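Local coordinates for protein SxtG (Microseira wollei, PDB 6U1R) that acts as an amidinotransferase in saxitoxin biosynthesis, probably carrying the amidino group on a cysteine as a covalent intermediate, at residues G43-A48 / C131-R136; P80-M85 / Q309-L314; K91-F96 / C354-Y359. All blocks are in the same frame, centred on the assembly; numbering follows the deposited sequence.

Interaction 1 of 3, residues G43-A48 / C131-R136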
loop_
_atom_site.group_PDB
_atom_site.type_symbol
_atom_site.label_atom_id
_atom_site.label_comp_id
_atom_site.label_asym_id
_atom_site.label_seq_id
_atom_site.Cartn_x
_atom_site.Cartn_y
_atom_site.Cartn_z
ATOM N N GLY A 43 -21.812 1.988 -0.766
ATOM C CA GLY A 43 -21.402 2.182 0.606
ATOM C C GLY A 43 -22.479 1.795 1.622
ATOM O O GLY A 43 -23.597 1.383 1.298
ATOM N N SER A 44 -22.103 1.933 2.888
ATOM C CA SER A 44 -22.976 1.637 4.017
ATOM C C SER A 44 -22.812 2.725 5.066
ATOM O O SER A 44 -21.692 3.194 5.303
ATOM C CB SER A 44 -22.646 0.265 4.632
ATOM O OG SER A 44 -23.196 0.134 5.935
ATOM N N VAL A 45 -23.920 3.132 5.690
ATOM C CA VAL A 45 -23.871 4.121 6.761
ATOM C C VAL A 45 -23.936 3.496 8.143
ATOM O O VAL A 45 -23.833 4.217 9.141
ATOM C CB VAL A 45 -24.995 5.167 6.626
ATOM C CG1 VAL A 45 -24.739 6.053 5.449
ATOM C CG2 VAL A 45 -26.365 4.486 6.489
ATOM N N GLU A 46 -24.120 2.188 8.250
ATOM C CA GLU A 46 -24.230 1.553 9.558
ATOM C C GLU A 46 -22.915 1.663 10.326
ATOM O O GLU A 46 -21.833 1.506 9.745
ATOM C CB GLU A 46 -24.620 0.094 9.387
ATOM C CG GLU A 46 -25.966 -0.092 8.673
ATOM C CD GLU A 46 -26.556 -1.462 8.906
ATOM O OE1 GLU A 46 -26.493 -2.301 7.986
ATOM O OE2 GLU A 46 -27.078 -1.690 10.018
ATOM N N GLY A 47 -23.008 1.941 11.626
ATOM C CA GLY A 47 -21.847 2.051 12.500
ATOM C C GLY A 47 -21.004 3.282 12.281
ATOM O O GLY A 47 -19.892 3.359 12.820
ATOM N N ALA A 48 -21.508 4.238 11.501
ATOM C CA ALA A 48 -20.747 5.408 11.085
ATOM C C ALA A 48 -20.414 6.319 12.269
ATOM O O ALA A 48 -21.233 6.518 13.169
ATOM C CB ALA A 48 -21.534 6.182 10.026
ATOM N N CYS A 131 -16.269 5.745 8.479
ATOM C CA CYS A 131 -17.403 4.923 8.047
ATOM C C CYS A 131 -17.090 4.381 6.651
ATOM O O CYS A 131 -16.048 4.691 6.055
ATOM C CB CYS A 131 -18.720 5.724 8.063
ATOM S SG CYS A 131 -18.880 7.016 6.821
ATOM N N ALA A 132 -18.007 3.579 6.116
ATOM C CA ALA A 132 -17.855 3.029 4.772
ATOM C C ALA A 132 -18.921 3.572 3.822
ATOM O O ALA A 132 -19.370 2.878 2.908
ATOM C CB ALA A 132 -17.888 1.501 4.805
ATOM N N ALA A 133 -19.297 4.839 3.997
ATOM C CA ALA A 133 -20.301 5.466 3.149
ATOM C C ALA A 133 -19.748 5.877 1.786
ATOM O O ALA A 133 -20.522 6.000 0.830
ATOM C CB ALA A 133 -20.899 6.687 3.864
ATOM N N ASN A 134 -18.430 6.053 1.650
ATOM C CA ASN A 134 -17.838 6.656 0.451
ATOM C C ASN A 134 -16.759 5.755 -0.143
ATOM O O ASN A 134 -15.567 6.068 -0.056
ATOM C CB ASN A 134 -17.224 8.018 0.781
ATOM C CG ASN A 134 -18.229 9.023 1.321
ATOM O OD1 ASN A 134 -18.910 9.689 0.555
ATOM N ND2 ASN A 134 -18.304 9.158 2.633
ATOM N N PRO A 135 -17.139 4.643 -0.787
ATOM C CA PRO A 135 -16.129 3.815 -1.473
ATOM C C PRO A 135 -15.253 4.597 -2.452
ATOM O O PRO A 135 -14.073 4.246 -2.654
ATOM C CB PRO A 135 -16.967 2.764 -2.225
ATOM C CG PRO A 135 -18.348 2.902 -1.757
ATOM C CD PRO A 135 -18.516 4.199 -1.048
ATOM N N ARG A 136 -15.810 5.638 -3.080
ATOM C CA ARG A 136 -15.087 6.411 -4.086
ATOM C C ARG A 136 -13.838 7.084 -3.511
ATOM O O ARG A 136 -12.896 7.379 -4.252
ATOM C CB ARG A 136 -16.030 7.471 -4.682
ATOM C CG ARG A 136 -15.487 8.287 -5.854
ATOM C CD ARG A 136 -15.523 7.543 -7.176
ATOM N NE ARG A 136 -16.860 7.035 -7.505
ATOM C CZ ARG A 136 -17.144 6.364 -8.620
ATOM N NH1 ARG A 136 -16.205 6.180 -9.544
ATOM N NH2 ARG A 136 -18.365 5.902 -8.831
HETATM O O HOH W 1 -20.492 2.937 7.576
#

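Interaction 2 of 3, residues P80-M85 / Q309-L314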
loop_
_atom_site.group_PDB
_atom_site.type_symbol
_atom_site.label_atom_id
_atom_site.label_comp_id
_atom_site.label_asym_id
_atom_site.label_seq_id
_atom_site.Cartn_x
_atom_site.Cartn_y
_atom_site.Cartn_z
ATOM N N PRO A 80 -20.246 8.803 17.627
ATOM C CA PRO A 80 -21.041 8.214 16.537
ATOM C C PRO A 80 -21.953 9.239 15.872
ATOM O O PRO A 80 -22.339 10.250 16.457
ATOM C CB PRO A 80 -21.859 7.129 17.247
ATOM C CG PRO A 80 -22.080 7.702 18.622
ATOM C CD PRO A 80 -20.757 8.401 18.950
ATOM N N TYR A 81 -22.307 8.963 14.617
ATOM C CA TYR A 81 -23.439 9.662 14.028
ATOM C C TYR A 81 -24.684 9.377 14.862
ATOM O O TYR A 81 -24.841 8.259 15.375
ATOM C CB TYR A 81 -23.691 9.212 12.586
ATOM C CG TYR A 81 -22.902 9.962 11.537
ATOM C CD1 TYR A 81 -21.612 9.584 11.222
ATOM C CD2 TYR A 81 -23.459 11.052 10.856
ATOM C CE1 TYR A 81 -20.879 10.264 10.265
ATOM C CE2 TYR A 81 -22.738 11.737 9.894
ATOM C CZ TYR A 81 -21.442 11.333 9.594
ATOM O OH TYR A 81 -20.696 11.992 8.644
ATOM N N PRO A 82 -25.596 10.336 15.001
ATOM C CA PRO A 82 -26.870 10.043 15.662
ATOM C C PRO A 82 -27.573 8.874 14.995
ATOM O O PRO A 82 -27.622 8.789 13.756
ATOM C CB PRO A 82 -27.659 11.346 15.496
ATOM C CG PRO A 82 -26.615 12.390 15.442
ATOM C CD PRO A 82 -25.461 11.776 14.702
ATOM N N PRO A 83 -28.117 7.941 15.776
ATOM C CA PRO A 83 -28.751 6.764 15.161
ATOM C C PRO A 83 -29.864 7.120 14.198
ATOM O O PRO A 83 -30.051 6.430 13.189
ATOM C CB PRO A 83 -29.289 5.988 16.370
ATOM C CG PRO A 83 -28.467 6.420 17.499
ATOM C CD PRO A 83 -28.061 7.836 17.245
ATOM N N GLU A 84 -30.621 8.177 14.480
ATOM C CA GLU A 84 -31.721 8.510 13.586
ATOM C C GLU A 84 -31.207 8.969 12.229
ATOM O O GLU A 84 -31.859 8.724 11.207
ATOM C CB GLU A 84 -32.631 9.563 14.233
ATOM C CG GLU A 84 -31.980 10.924 14.522
ATOM C CD GLU A 84 -31.292 11.027 15.903
ATOM O OE1 GLU A 84 -30.826 10.003 16.487
ATOM O OE2 GLU A 84 -31.212 12.172 16.398
ATOM N N MET A 85 -30.044 9.628 12.190
ATOM C CA MET A 85 -29.467 10.013 10.911
ATOM C C MET A 85 -29.057 8.790 10.099
ATOM O O MET A 85 -29.288 8.736 8.887
ATOM C CB MET A 85 -28.272 10.942 11.130
ATOM C CG MET A 85 -28.655 12.303 11.663
ATOM S SD MET A 85 -27.234 13.430 11.759
ATOM C CE MET A 85 -26.898 13.705 10.032
ATOM N N GLN A 309 -30.409 21.129 4.090
ATOM C CA GLN A 309 -30.256 21.320 5.527
ATOM C C GLN A 309 -30.262 19.984 6.259
ATOM O O GLN A 309 -30.996 19.063 5.887
ATOM C CB GLN A 309 -31.353 22.235 6.080
ATOM C CG GLN A 309 -30.997 22.858 7.434
ATOM C CD GLN A 309 -29.740 23.724 7.379
ATOM O OE1 GLN A 309 -28.621 23.213 7.261
ATOM N NE2 GLN A 309 -29.923 25.040 7.461
ATOM N N ASN A 310 -29.426 19.887 7.293
ATOM C CA ASN A 310 -29.419 18.738 8.188
ATOM C C ASN A 310 -28.920 19.190 9.556
ATOM O O ASN A 310 -28.317 20.259 9.702
ATOM C CB ASN A 310 -28.565 17.575 7.639
ATOM C CG ASN A 310 -27.082 17.926 7.500
ATOM O OD1 ASN A 310 -26.394 18.179 8.487
ATOM N ND2 ASN A 310 -26.579 17.891 6.270
ATOM N N GLN A 311 -29.176 18.355 10.566
ATOM C CA GLN A 311 -28.888 18.752 11.942
ATOM C C GLN A 311 -27.390 18.883 12.232
ATOM O O GLN A 311 -27.037 19.394 13.300
ATOM C CB GLN A 311 -29.560 17.766 12.918
ATOM C CG GLN A 311 -28.932 16.368 13.014
ATOM C CD GLN A 311 -29.936 15.281 13.422
ATOM O OE1 GLN A 311 -30.743 14.816 12.606
ATOM N NE2 GLN A 311 -29.875 14.861 14.681
ATOM N N LEU A 312 -26.501 18.467 11.317
ATOM C CA LEU A 312 -25.061 18.671 11.478
ATOM C C LEU A 312 -24.469 19.704 10.527
ATOM O O LEU A 312 -23.442 20.299 10.860
ATOM C CB LEU A 312 -24.286 17.365 11.257
ATOM C CG LEU A 312 -24.660 16.055 11.945
ATOM C CD1 LEU A 312 -23.811 14.963 11.324
ATOM C CD2 LEU A 312 -24.451 16.093 13.451
ATOM N N ARG A 313 -25.069 19.880 9.341
ATOM C CA ARG A 313 -24.654 20.775 8.253
ATOM C C ARG A 313 -23.175 20.739 7.879
ATOM O O ARG A 313 -22.410 21.627 8.264
ATOM C CB ARG A 313 -25.045 22.229 8.552
ATOM C CG ARG A 313 -24.557 22.879 9.868
ATOM C CD ARG A 313 -25.790 23.467 10.590
ATOM N NE ARG A 313 -25.643 24.691 11.392
ATOM C CZ ARG A 313 -24.978 25.804 11.066
ATOM N NH1 ARG A 313 -24.265 25.929 9.946
ATOM N NH2 ARG A 313 -25.005 26.822 11.917
ATOM N N LEU A 314 -22.778 19.726 7.103
ATOM C CA LEU A 314 -21.501 19.713 6.396
ATOM C C LEU A 314 -21.716 19.755 4.882
ATOM O O LEU A 314 -20.848 19.320 4.111
ATOM C CB LEU A 314 -20.672 18.484 6.783
ATOM C CG LEU A 314 -20.374 18.126 8.254
ATOM C CD1 LEU A 314 -20.797 19.177 9.264
ATOM C CD2 LEU A 314 -21.020 16.801 8.607
#

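Interaction 3 of 3, residues K91-F96 / C354-Y359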
loop_
_atom_site.group_PDB
_atom_site.type_symbol
_atom_site.label_atom_id
_atom_site.label_comp_id
_atom_site.label_asym_id
_atom_site.label_seq_id
_atom_site.Cartn_x
_atom_site.Cartn_y
_atom_site.Cartn_z
ATOM N N LYS A 91 -32.509 4.250 4.650
ATOM C CA LYS A 91 -33.729 4.147 3.850
ATOM C C LYS A 91 -33.525 4.700 2.438
ATOM O O LYS A 91 -33.942 4.075 1.451
ATOM C CB LYS A 91 -34.881 4.870 4.546
ATOM C CG LYS A 91 -36.213 4.765 3.785
ATOM C CD LYS A 91 -37.318 5.655 4.352
ATOM C CE LYS A 91 -38.609 5.493 3.527
ATOM N NZ LYS A 91 -39.669 6.488 3.862
ATOM N N GLU A 92 -32.899 5.874 2.313
ATOM C CA GLU A 92 -32.701 6.431 0.977
ATOM C C GLU A 92 -31.663 5.620 0.208
ATOM O O GLU A 92 -31.784 5.425 -1.007
ATOM C CB GLU A 92 -32.307 7.910 1.072
ATOM C CG GLU A 92 -33.413 8.780 1.669
ATOM C CD GLU A 92 -33.187 10.264 1.509
ATOM O OE1 GLU A 92 -32.018 10.703 1.504
ATOM O OE2 GLU A 92 -34.198 11.001 1.385
ATOM N N LEU A 93 -30.647 5.124 0.907
ATOM C CA LEU A 93 -29.695 4.200 0.307
ATOM C C LEU A 93 -30.405 2.985 -0.297
ATOM O O LEU A 93 -30.099 2.564 -1.422
ATOM C CB LEU A 93 -28.677 3.778 1.363
ATOM C CG LEU A 93 -27.520 2.916 0.890
ATOM C CD1 LEU A 93 -26.668 3.602 -0.149
ATOM C CD2 LEU A 93 -26.658 2.549 2.095
ATOM N N ASN A 94 -31.371 2.421 0.424
ATOM C CA ASN A 94 -32.088 1.262 -0.098
ATOM C C ASN A 94 -32.850 1.595 -1.378
ATOM O O ASN A 94 -32.891 0.782 -2.309
ATOM C CB ASN A 94 -33.027 0.714 0.978
ATOM C CG ASN A 94 -32.285 -0.110 2.010
ATOM O OD1 ASN A 94 -31.214 -0.634 1.722
ATOM N ND2 ASN A 94 -32.850 -0.237 3.212
ATOM N N GLU A 95 -33.458 2.777 -1.448
ATOM C CA GLU A 95 -34.163 3.157 -2.671
ATOM C C GLU A 95 -33.185 3.375 -3.829
ATOM O O GLU A 95 -33.471 2.991 -4.968
ATOM C CB GLU A 95 -35.006 4.409 -2.430
ATOM C CG GLU A 95 -35.806 4.844 -3.662
ATOM C CD GLU A 95 -36.608 3.698 -4.297
ATOM O OE1 GLU A 95 -37.264 2.928 -3.552
ATOM O OE2 GLU A 95 -36.562 3.553 -5.542
ATOM N N PHE A 96 -32.043 4.010 -3.556
ATOM C CA PHE A 96 -30.986 4.161 -4.557
ATOM C C PHE A 96 -30.555 2.800 -5.105
ATOM O O PHE A 96 -30.450 2.606 -6.320
ATOM C CB PHE A 96 -29.816 4.924 -3.909
ATOM C CG PHE A 96 -28.573 5.023 -4.752
ATOM C CD1 PHE A 96 -28.634 5.393 -6.073
ATOM C CD2 PHE A 96 -27.326 4.816 -4.178
ATOM C CE1 PHE A 96 -27.483 5.514 -6.836
ATOM C CE2 PHE A 96 -26.155 4.938 -4.933
ATOM C CZ PHE A 96 -26.236 5.297 -6.274
ATOM N N CYS A 354 -33.719 10.501 -7.655
ATOM C CA CYS A 354 -33.678 9.750 -6.402
ATOM C C CYS A 354 -33.524 10.714 -5.227
ATOM O O CYS A 354 -32.682 11.613 -5.288
ATOM C CB CYS A 354 -32.511 8.745 -6.433
ATOM S SG CYS A 354 -32.428 7.627 -4.982
ATOM N N SER A 355 -34.301 10.520 -4.153
ATOM C CA SER A 355 -34.113 11.286 -2.922
ATOM C C SER A 355 -32.890 10.760 -2.174
ATOM O O SER A 355 -32.757 9.549 -1.958
ATOM C CB SER A 355 -35.343 11.200 -2.012
ATOM O OG SER A 355 -36.492 11.737 -2.644
ATOM N N PHE A 356 -31.995 11.670 -1.781
ATOM C CA PHE A 356 -30.696 11.254 -1.262
ATOM C C PHE A 356 -30.028 12.306 -0.381
ATOM O O PHE A 356 -28.867 12.129 -0.003
ATOM C CB PHE A 356 -29.773 10.880 -2.433
ATOM C CG PHE A 356 -28.776 9.778 -2.109
ATOM C CD1 PHE A 356 -29.210 8.536 -1.684
ATOM C CD2 PHE A 356 -27.411 9.982 -2.244
ATOM C CE1 PHE A 356 -28.308 7.511 -1.407
ATOM C CE2 PHE A 356 -26.502 8.968 -1.971
ATOM C CZ PHE A 356 -26.961 7.726 -1.540
ATOM N N GLU A 357 -30.732 13.394 -0.026
ATOM C CA GLU A 357 -30.103 14.406 0.827
ATOM C C GLU A 357 -29.762 13.890 2.219
ATOM O O GLU A 357 -28.897 14.484 2.881
ATOM C CB GLU A 357 -30.981 15.646 0.975
ATOM C CG GLU A 357 -31.122 16.418 -0.308
ATOM C CD GLU A 357 -31.587 17.837 -0.087
ATOM O OE1 GLU A 357 -32.342 18.091 0.892
ATOM O OE2 GLU A 357 -31.181 18.702 -0.894
ATOM N N SER A 358 -30.402 12.797 2.674
ATOM C CA SER A 358 -30.055 12.207 3.966
ATOM C C SER A 358 -28.671 11.591 3.965
ATOM O O SER A 358 -28.138 11.304 5.040
ATOM C CB SER A 358 -31.059 11.124 4.373
ATOM O OG SER A 358 -32.330 11.704 4.639
ATOM N N TYR A 359 -28.099 11.354 2.790
ATOM C CA TYR A 359 -26.738 10.855 2.685
ATOM C C TYR A 359 -25.703 11.960 2.821
ATOM O O TYR A 359 -24.565 11.681 3.213
ATOM C CB TYR A 359 -26.568 10.136 1.345
ATOM C CG TYR A 359 -25.636 8.938 1.391
ATOM C CD1 TYR A 359 -26.103 7.684 1.788
ATOM C CD2 TYR A 359 -24.305 9.045 0.993
ATOM C CE1 TYR A 359 -25.267 6.574 1.817
ATOM C CE2 TYR A 359 -23.459 7.936 1.024
ATOM C CZ TYR A 359 -23.940 6.712 1.439
ATOM O OH TYR A 359 -23.116 5.611 1.457
HETATM O O HOH W 2 -33.600 13.592 0.893
#

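Interaction 1 of 3, residues G43-A48 / C131-R136
Ala48 and Cys131 meet methyl to methylene: Ala48 CB lies 3.5 Å from Cys131 CB, tighter than usual for two carbons. The thiol itself is turned back on its own chain. With chi1 at 70°, SG sits between the backbone N and the carbonyl carbon, where it accepts the N-H of Ala133, with Ala133 N 3.6 Å from Cys131 SG. The cysteine therefore offers its CB to Ala48 and spends its sulfur on the loop that follows.

The direct bond across the contact is Ser44 N to Ala132 O, 2.9 Å long and fairly straight at 164°, with the donor well above the carbonyl plane. Next to it Gly43, having no side chain, lets Ala132 O come within 3.1 Å of Gly43 CA, while Pro135 lays CG and CD against the glycine backbone.

Ser44 OG does not reach 131-136. Its chi1 of 163° holds OG opposite the residue's own N, and there it takes the N-H of Glu46 (Ser44 OG to Glu46 N 3.2 Å), an ST turn. It runs into a type II beta turn from Val45 to Ala48, with Gly47 at positive phi, so the chain leaving strand 37-42 bends sharply against the 131-136 loop. One water ties the bend to that loop: it donates to Ser44 O at 2.6 Å and also to Glu46 O, and accepts from Ala132 N.

Val45 places CG1 loosely on Ala133 CB and otherwise packs on Ile86 and Ala89 of helix 83-102. The Pro135 side chain lies about 6 Å from that of Cys368, the predicted amidino-cysteine.

Interaction 2 of 3, residues P80-M85 / Q309-L314
Met85 and Gln311 lie alongside each other, their side chains running in opposite directions, and Leu312 closes over the far end of the methionine. Pro82 is the N-cap residue of helix 83-102, and across from it Asn310 forms an Asx turn in the 309-314 loop, which presents Gln311 and Leu312 to that helix start.

Met85 runs out extended to SD and then bends at chi3 (69°). Its CG is 3.4 Å from Gln311 OE1, and SD rides against Gln311 CG. The bend carries the methyl group onto the leucine, with Met85 CE 3.6 Å from Leu312 CD1. That same leucine methyl also reaches the tyrosine ring, Leu312 CD1 to Tyr81 CE2 being 3.7 Å, so it is wedged between methionine and tyrosine. The phenol is fixed from outside the two segments: its OH bonds to Pro361 O and its ring stacks on Phe362.

Beyond CG, Gln311 is extended. At the exposed side of the contact Gln311 NE2 makes a weak hydrogen bond to Glu84 OE2 at 3.5 Å, the amide and carboxylate planes standing 53° apart. Leu312 also packs on Val72 of helix 63-72. Its backbone is set by the Asx turn: Leu312 N lies 2.8 Å from Asn310 OD1, in the carbonyl plane and on a lone pair.

Interaction 3 of 3, residues K91-F96 / C354-Y359
The rings of Phe96 and Phe356 meet obliquely, centroids 5.2 Å apart and planes at 57°. At its edge, in plane, the Phe356 ring has Leu93 CA, 4.0 Å from CE1 of Phe356; on one face it carries Tyr359 CB. The Tyr359 ring in turn takes Phe356 CZ over one face, near the rim, while Leu93 CD1 comes to its CE1 at 3.8 Å. The Tyr359 side chain lies about 6 Å from that of the predicted intermediate Cys368. Phe366 extends the cluster, stacking on Phe356 and meeting Phe96 at an angle. Cys354 adds its sulfur at the helix backbone, SG 3.8 Å from Phe96 CA.

The polar half belongs to Glu92, which carries the largest buried area of the contact. Its CG stands anti to the carbonyl carbon (chi1 -65°), and the extended chain beyond passes Ser355 O, bringing the carboxylate to the turn at 356-359. OE1 accepts from Ser358 N, 2.9 Å away at 147°, on the syn side but tilted from the carboxylate plane. The other oxygen, OE2, receives a water at 2.7 Å that also takes a weak bond from Glu357 N. The carboxylate thus meets Ser358 N directly and Glu357 N only through the water, in a turn with helical backbone angles but no regular helical bonds.

Helix 83-102 packs across the end of strand 350-354 and the loop leaving it, with Phe96 also on Ile332 of the adjoining strand 330-334 and Cys354 on Ile99.

In the fold
The three contacts form a triangle with centres 13 to 14 Å apart. Their first segments come in the order 43-48, 80-85 and 91-96, and their partners follow as 131-136, 309-314 and 354-359, so all three cross along the chain. Helix 83-102 unites interactions 2 and 3: its start meets 309-314 and its middle meets 354-359. Interaction 1 touches both others, through Ala48 O to Tyr81 N (3.0 Å) and Ala133 O to Tyr359 OH (2.7 Å). In what is probably the five-bladed alpha/beta propeller of glycine amidinotransferases, distant loops are thus gathered round one helix, with interactions 1 and 3 closest to the predicted catalytic Cys368 and interaction 2 further out.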